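DUF4440 domain-containing protein (Prochlorococcus marinus, PDB 3HZP) is of unknown function but adopts an NTF2-like fold and packs as a two-chain assembly in the crystal. Local coordinates at residues K66-E71 against V81-S86; A77-F82 against T102-K107. All coordinates share one frame; numbering follows the deposited sequence.

Contact 1 (K66-E71 against V81-S86); sequences KVHKFE and VFTLGS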
loop_
_atom_site.group_PDB
_atom_site.type_symbol
_atom_site.label_atom_id
_atom_site.label_comp_id
_atom_site.label_asym_id
_atom_site.label_seq_id
_atom_site.Cartn_x
_atom_site.Cartn_y
_atom_site.Cartn_z
ATOM N N LYS A 66 -13.595 8.614 -1.194
ATOM C CA LYS A 66 -13.915 8.138 0.143
ATOM C C LYS A 66 -12.636 7.839 0.879
ATOM O O LYS A 66 -11.753 7.168 0.316
ATOM C CB LYS A 66 -14.767 6.847 0.100
ATOM C CG LYS A 66 -15.269 6.377 1.481
ATOM C CD LYS A 66 -16.236 7.339 2.078
ATOM C CE LYS A 66 -16.547 6.996 3.535
ATOM N NZ LYS A 66 -17.003 5.614 3.677
ATOM N N VAL A 67 -12.540 8.331 2.107
ATOM C CA VAL A 67 -11.461 8.002 3.006
ATOM C C VAL A 67 -11.912 6.850 3.877
ATOM O O VAL A 67 -12.927 6.934 4.577
ATOM C CB VAL A 67 -11.006 9.205 3.845
ATOM C CG1 VAL A 67 -9.989 8.793 4.896
ATOM C CG2 VAL A 67 -10.476 10.322 2.936
ATOM N N HIS A 68 -11.159 5.770 3.825
ATOM C CA HIS A 68 -11.453 4.545 4.588
ATOM C C HIS A 68 -10.710 4.467 5.878
ATOM O O HIS A 68 -11.184 3.781 6.798
ATOM C CB HIS A 68 -11.098 3.338 3.739
ATOM C CG HIS A 68 -11.770 3.350 2.415
ATOM N ND1 HIS A 68 -13.147 3.321 2.273
ATOM C CD2 HIS A 68 -11.258 3.402 1.170
ATOM C CE1 HIS A 68 -13.435 3.338 0.983
ATOM N NE2 HIS A 68 -12.317 3.417 0.299
ATOM N N LYS A 69 -9.550 5.106 5.978
ATOM C CA LYS A 69 -8.747 5.056 7.208
ATOM C C LYS A 69 -7.954 6.340 7.294
ATOM O O LYS A 69 -7.348 6.768 6.299
ATOM C CB LYS A 69 -7.780 3.868 7.203
ATOM C CG LYS A 69 -6.948 3.724 8.452
ATOM C CD LYS A 69 -6.085 2.492 8.434
ATOM C CE LYS A 69 -5.355 2.288 9.718
ATOM N NZ LYS A 69 -6.281 2.107 10.880
ATOM N N PHE A 70 -7.963 6.964 8.456
ATOM C CA PHE A 70 -7.042 8.052 8.724
ATOM C C PHE A 70 -6.597 7.922 10.156
ATOM O O PHE A 70 -7.451 7.832 11.041
ATOM C CB PHE A 70 -7.646 9.471 8.546
ATOM C CG PHE A 70 -6.675 10.503 8.987
ATOM C CD1 PHE A 70 -5.674 10.928 8.133
ATOM C CD2 PHE A 70 -6.673 10.958 10.296
ATOM C CE1 PHE A 70 -4.669 11.779 8.629
ATOM C CE2 PHE A 70 -5.689 11.823 10.757
ATOM C CZ PHE A 70 -4.716 12.224 9.934
ATOM N N GLU A 71 -5.293 7.971 10.408
ATOM C CA GLU A 71 -4.838 8.138 11.771
ATOM C C GLU A 71 -3.436 8.677 11.810
ATOM O O GLU A 71 -2.617 8.394 10.941
ATOM C CB GLU A 71 -4.917 6.841 12.571
ATOM C CG GLU A 71 -4.062 5.771 12.152
ATOM C CD GLU A 71 -4.172 4.512 13.074
ATOM O OE1 GLU A 71 -4.301 4.634 14.305
ATOM O OE2 GLU A 71 -4.037 3.417 12.545
ATOM N N VAL A 81 -5.874 5.991 3.934
ATOM C CA VAL A 81 -6.302 5.056 2.915
ATOM C C VAL A 81 -7.556 5.576 2.279
ATOM O O VAL A 81 -8.489 5.946 2.998
ATOM C CB VAL A 81 -6.551 3.646 3.521
ATOM C CG1 VAL A 81 -7.091 2.666 2.441
ATOM C CG2 VAL A 81 -5.265 3.099 4.204
ATOM N N PHE A 82 -7.610 5.614 0.952
ATOM C CA PHE A 82 -8.741 6.183 0.261
ATOM C C PHE A 82 -8.967 5.558 -1.075
ATOM O O PHE A 82 -8.102 4.863 -1.621
ATOM C CB PHE A 82 -8.525 7.721 0.124
ATOM C CG PHE A 82 -7.289 8.102 -0.642
ATOM C CD1 PHE A 82 -6.065 8.159 -0.010
ATOM C CD2 PHE A 82 -7.344 8.406 -1.997
ATOM C CE1 PHE A 82 -4.921 8.499 -0.698
ATOM C CE2 PHE A 82 -6.181 8.725 -2.686
ATOM C CZ PHE A 82 -5.004 8.792 -2.050
ATOM N N THR A 83 -10.165 5.769 -1.616
ATOM C CA THR A 83 -10.481 5.435 -2.994
ATOM C C THR A 83 -10.363 6.703 -3.798
ATOM O O THR A 83 -10.903 7.749 -3.413
ATOM C CB THR A 83 -11.897 4.909 -3.113
ATOM O OG1 THR A 83 -12.006 3.682 -2.398
ATOM C CG2 THR A 83 -12.241 4.642 -4.600
ATOM N N LEU A 84 -9.598 6.628 -4.873
ATOM C CA LEU A 84 -9.348 7.755 -5.773
ATOM C C LEU A 84 -10.181 7.514 -7.022
ATOM O O LEU A 84 -10.001 6.508 -7.709
ATOM C CB LEU A 84 -7.882 7.815 -6.142
ATOM C CG LEU A 84 -7.487 8.932 -7.104
ATOM C CD1 LEU A 84 -7.549 10.218 -6.392
ATOM C CD2 LEU A 84 -6.055 8.678 -7.686
ATOM N N GLY A 85 -11.125 8.381 -7.329
ATOM C CA GLY A 85 -11.951 8.215 -8.527
ATOM C C GLY A 85 -11.491 9.169 -9.606
ATOM O O GLY A 85 -11.493 10.376 -9.375
ATOM N N SER A 86 -11.034 8.645 -10.750
ATOM C CA SER A 86 -10.528 9.466 -11.820
ATOM C C SER A 86 -11.130 9.110 -13.144
ATOM O O SER A 86 -11.589 7.986 -13.365
ATOM C CB SER A 86 -9.024 9.331 -11.990
ATOM O OG SER A 86 -8.375 9.658 -10.791
#
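A classic beta bulge sets two residues, H68 and K69, against the single V81 across two antiparallel strands of the curved NTF2-like sheet. The extra residue brings two amides to one carbonyl: V81 O accepts from H68 N at 2.8 Å and, by a longer bond, from K69 N at 3.3 Å, both arriving from the same face of its plane. V81 N returns a bond to K69 O, and T83 N closes the other end on K66 O at 2.9 Å. The buried side of the contact is the V81 strand, with V81, F82 and T83 enclosed; F82 CB sits 3.3 Å from K66 O, while its ring turns away towards L12 of helix 4-15. The opposite strand lies at the sheet's edge within this chain and is more open to solvent. The exposed K66 leads its amine away from the contact, and the partly exposed K69, after touching V81 CB with its own CB at 3.9 Å, runs out to a salt bridge with D32 of the second subunit and to E71. At the bulge the H68 ring, stacked on W129, swings beside the backbone N (chi1 -55°), a turn that brings its edge to T83: NE2 meets OG1 in the ring plane at 2.7 Å, almost straight at 175°.

Contact 2 (A77-F82 against T102-K107); sequences AAICVF and TSIFKK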
loop_
_atom_site.group_PDB
_atom_site.type_symbol
_atom_site.label_atom_id
_atom_site.label_comp_id
_atom_site.label_asym_id
_atom_site.label_seq_id
_atom_site.Cartn_x
_atom_site.Cartn_y
_atom_site.Cartn_z
ATOM N N ALA A 77 3.686 11.619 11.830
ATOM C CA ALA A 77 3.404 10.760 10.700
ATOM C C ALA A 77 1.917 10.418 10.680
ATOM O O ALA A 77 1.228 10.629 11.654
ATOM C CB ALA A 77 4.278 9.482 10.724
ATOM N N ALA A 78 1.474 9.875 9.568
ATOM C CA ALA A 78 0.073 9.499 9.417
ATOM C C ALA A 78 -0.110 8.520 8.308
ATOM O O ALA A 78 0.688 8.446 7.362
ATOM C CB ALA A 78 -0.798 10.730 9.151
ATOM N N ILE A 79 -1.217 7.788 8.386
ATOM C CA ILE A 79 -1.681 6.930 7.325
ATOM C C ILE A 79 -3.050 7.440 6.855
ATOM O O ILE A 79 -3.900 7.738 7.679
ATOM C CB ILE A 79 -1.752 5.430 7.745
ATOM C CG1 ILE A 79 -2.375 4.613 6.613
ATOM C CG2 ILE A 79 -2.510 5.196 9.079
ATOM C CD1 ILE A 79 -2.139 3.073 6.798
ATOM N N CYS A 80 -3.249 7.448 5.535
ATOM C CA CYS A 80 -4.551 7.713 4.961
ATOM C C CYS A 80 -4.793 6.736 3.829
ATOM O O CYS A 80 -4.004 6.680 2.858
ATOM C CB CYS A 80 -4.681 9.173 4.504
ATOM S SG CYS A 80 -6.348 9.578 3.932
ATOM N N VAL A 81 -5.874 5.991 3.934
ATOM C CA VAL A 81 -6.302 5.056 2.915
ATOM C C VAL A 81 -7.556 5.576 2.279
ATOM O O VAL A 81 -8.489 5.946 2.998
ATOM C CB VAL A 81 -6.551 3.646 3.521
ATOM C CG1 VAL A 81 -7.091 2.666 2.441
ATOM C CG2 VAL A 81 -5.265 3.099 4.204
ATOM N N PHE A 82 -7.610 5.614 0.952
ATOM C CA PHE A 82 -8.741 6.183 0.261
ATOM C C PHE A 82 -8.967 5.558 -1.075
ATOM O O PHE A 82 -8.102 4.863 -1.621
ATOM C CB PHE A 82 -8.525 7.721 0.124
ATOM C CG PHE A 82 -7.289 8.102 -0.642
ATOM C CD1 PHE A 82 -6.065 8.159 -0.010
ATOM C CD2 PHE A 82 -7.344 8.406 -1.997
ATOM C CE1 PHE A 82 -4.921 8.499 -0.698
ATOM C CE2 PHE A 82 -6.181 8.725 -2.686
ATOM C CZ PHE A 82 -5.004 8.792 -2.050
ATOM N N THR A 102 -3.129 3.383 -0.487
ATOM C CA THR A 102 -2.549 3.522 0.856
ATOM C C THR A 102 -1.485 4.595 0.759
ATOM O O THR A 102 -0.546 4.480 -0.047
ATOM C CB THR A 102 -1.933 2.225 1.340
ATOM O OG1 THR A 102 -2.941 1.232 1.472
ATOM C CG2 THR A 102 -1.203 2.432 2.681
ATOM N N SER A 103 -1.641 5.673 1.526
ATOM C CA SER A 103 -0.659 6.770 1.544
ATOM C C SER A 103 -0.141 6.954 2.951
ATOM O O SER A 103 -0.884 6.758 3.932
ATOM C CB SER A 103 -1.264 8.048 0.988
ATOM O OG SER A 103 -2.315 8.596 1.828
ATOM N N ILE A 104 1.121 7.339 3.064
ATOM C CA ILE A 104 1.763 7.622 4.328
ATOM C C ILE A 104 2.350 9.032 4.229
ATOM O O ILE A 104 2.858 9.415 3.166
ATOM C CB ILE A 104 2.874 6.629 4.643
ATOM C CG1 ILE A 104 2.352 5.195 4.574
ATOM C CG2 ILE A 104 3.573 6.980 5.931
ATOM C CD1 ILE A 104 1.320 4.918 5.577
ATOM N N PHE A 105 2.223 9.802 5.305
ATOM C CA PHE A 105 2.672 11.181 5.408
ATOM C C PHE A 105 3.647 11.311 6.577
ATOM O O PHE A 105 3.519 10.598 7.583
ATOM C CB PHE A 105 1.463 12.082 5.655
ATOM C CG PHE A 105 0.602 12.249 4.439
ATOM C CD1 PHE A 105 -0.307 11.311 4.047
ATOM C CD2 PHE A 105 0.749 13.408 3.700
ATOM C CE1 PHE A 105 -1.033 11.553 2.809
ATOM C CE2 PHE A 105 0.052 13.635 2.587
ATOM C CZ PHE A 105 -0.811 12.719 2.145
ATOM N N LYS A 106 4.604 12.233 6.434
ATOM C CA LYS A 106 5.515 12.587 7.498
ATOM C C LYS A 106 5.655 14.067 7.567
ATOM O O LYS A 106 5.595 14.761 6.545
ATOM C CB LYS A 106 6.897 11.948 7.244
ATOM C CG LYS A 106 6.906 10.421 7.410
ATOM C CD LYS A 106 8.320 9.867 7.561
ATOM C CE LYS A 106 9.094 10.150 6.290
ATOM N NZ LYS A 106 10.491 9.477 6.304
ATOM N N LYS A 107 5.869 14.590 8.772
ATOM C CA LYS A 107 6.168 15.999 8.938
ATOM C C LYS A 107 7.677 16.213 8.827
ATOM O O LYS A 107 8.488 15.498 9.488
ATOM C CB LYS A 107 5.688 16.461 10.308
ATOM C CG LYS A 107 4.443 17.186 10.294
ATOM C CD LYS A 107 4.168 17.897 11.630
ATOM C CE LYS A 107 2.683 18.077 11.824
ATOM N NZ LYS A 107 2.347 19.010 12.939
#
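C80 O is gripped twice by a single residue: S103 N and S103 OG both donate to it, at 2.9 Å and 2.8 Å. The hydroxyl can reach back to the neighbouring strand because OG stands between the backbone N and the carbonyl carbon (chi1 67°), and it meets the carbonyl at a C=O...O angle of 130°, more bent than the amide's approach. The same OG lies in the plane of the F82 ring, at its edge, 3.6 Å from CE1. Replacing S103 by an alanine is likely to leave C80 O with the amide alone and open a small gap beside the F82 ring edge.

The rest is a regular antiparallel pairing, with hydrogen-bonded pairs C80-S103 and A78-F105 alternating with non-hydrogen-bonded ones. C80 N returns a nearly straight bond to S103 O, and A78 and F105 exchange bonds in both directions. On the face bearing I79, I104 crosses over its partner: I104 CD1 reaches both CB and CG1 of I79 at 3.8 Å, while I104 CG2 rests 3.5 Å from A78 O. Beside them T102 and V81 run alongside each other in the same direction, with T102 OG1 bonded to Q118 and W116 of the second subunit.

The two faces therefore serve different partners. I104 packs on I104 of the second subunit, and K106 forms a salt bridge with E71 of the second subunit. The face of A78, C80 and F105 is covered by helix 4-15 through I8, I11 and L12, while strand 57-72 flanks the pair beyond 77-82 and strand 111-119 beyond 102-107.

Strand 77-90 serves both contacts, showing how one strand of a sheet can pair differently with its two neighbours. Contact 2 lies deeper, with nearly all its touching residues buried and an unbroken register; contact 1 involves strand 57-72, one edge of the sheet within this chain, is only partly buried and shifts register at its bulge. Their polar side-chain chemistry differs too: a serine hydroxyl reinforces a backbone carbonyl in contact 2, whereas in contact 1 an imidazole meets a hydroxyl. V81 and F82 belong to both, and E71 O probably accepts a bond from I79 N, at 3.0 Å, continuing the pairing from one to the other. Each also sends a lysine, K69 or K106, to a carboxylate of the second subunit.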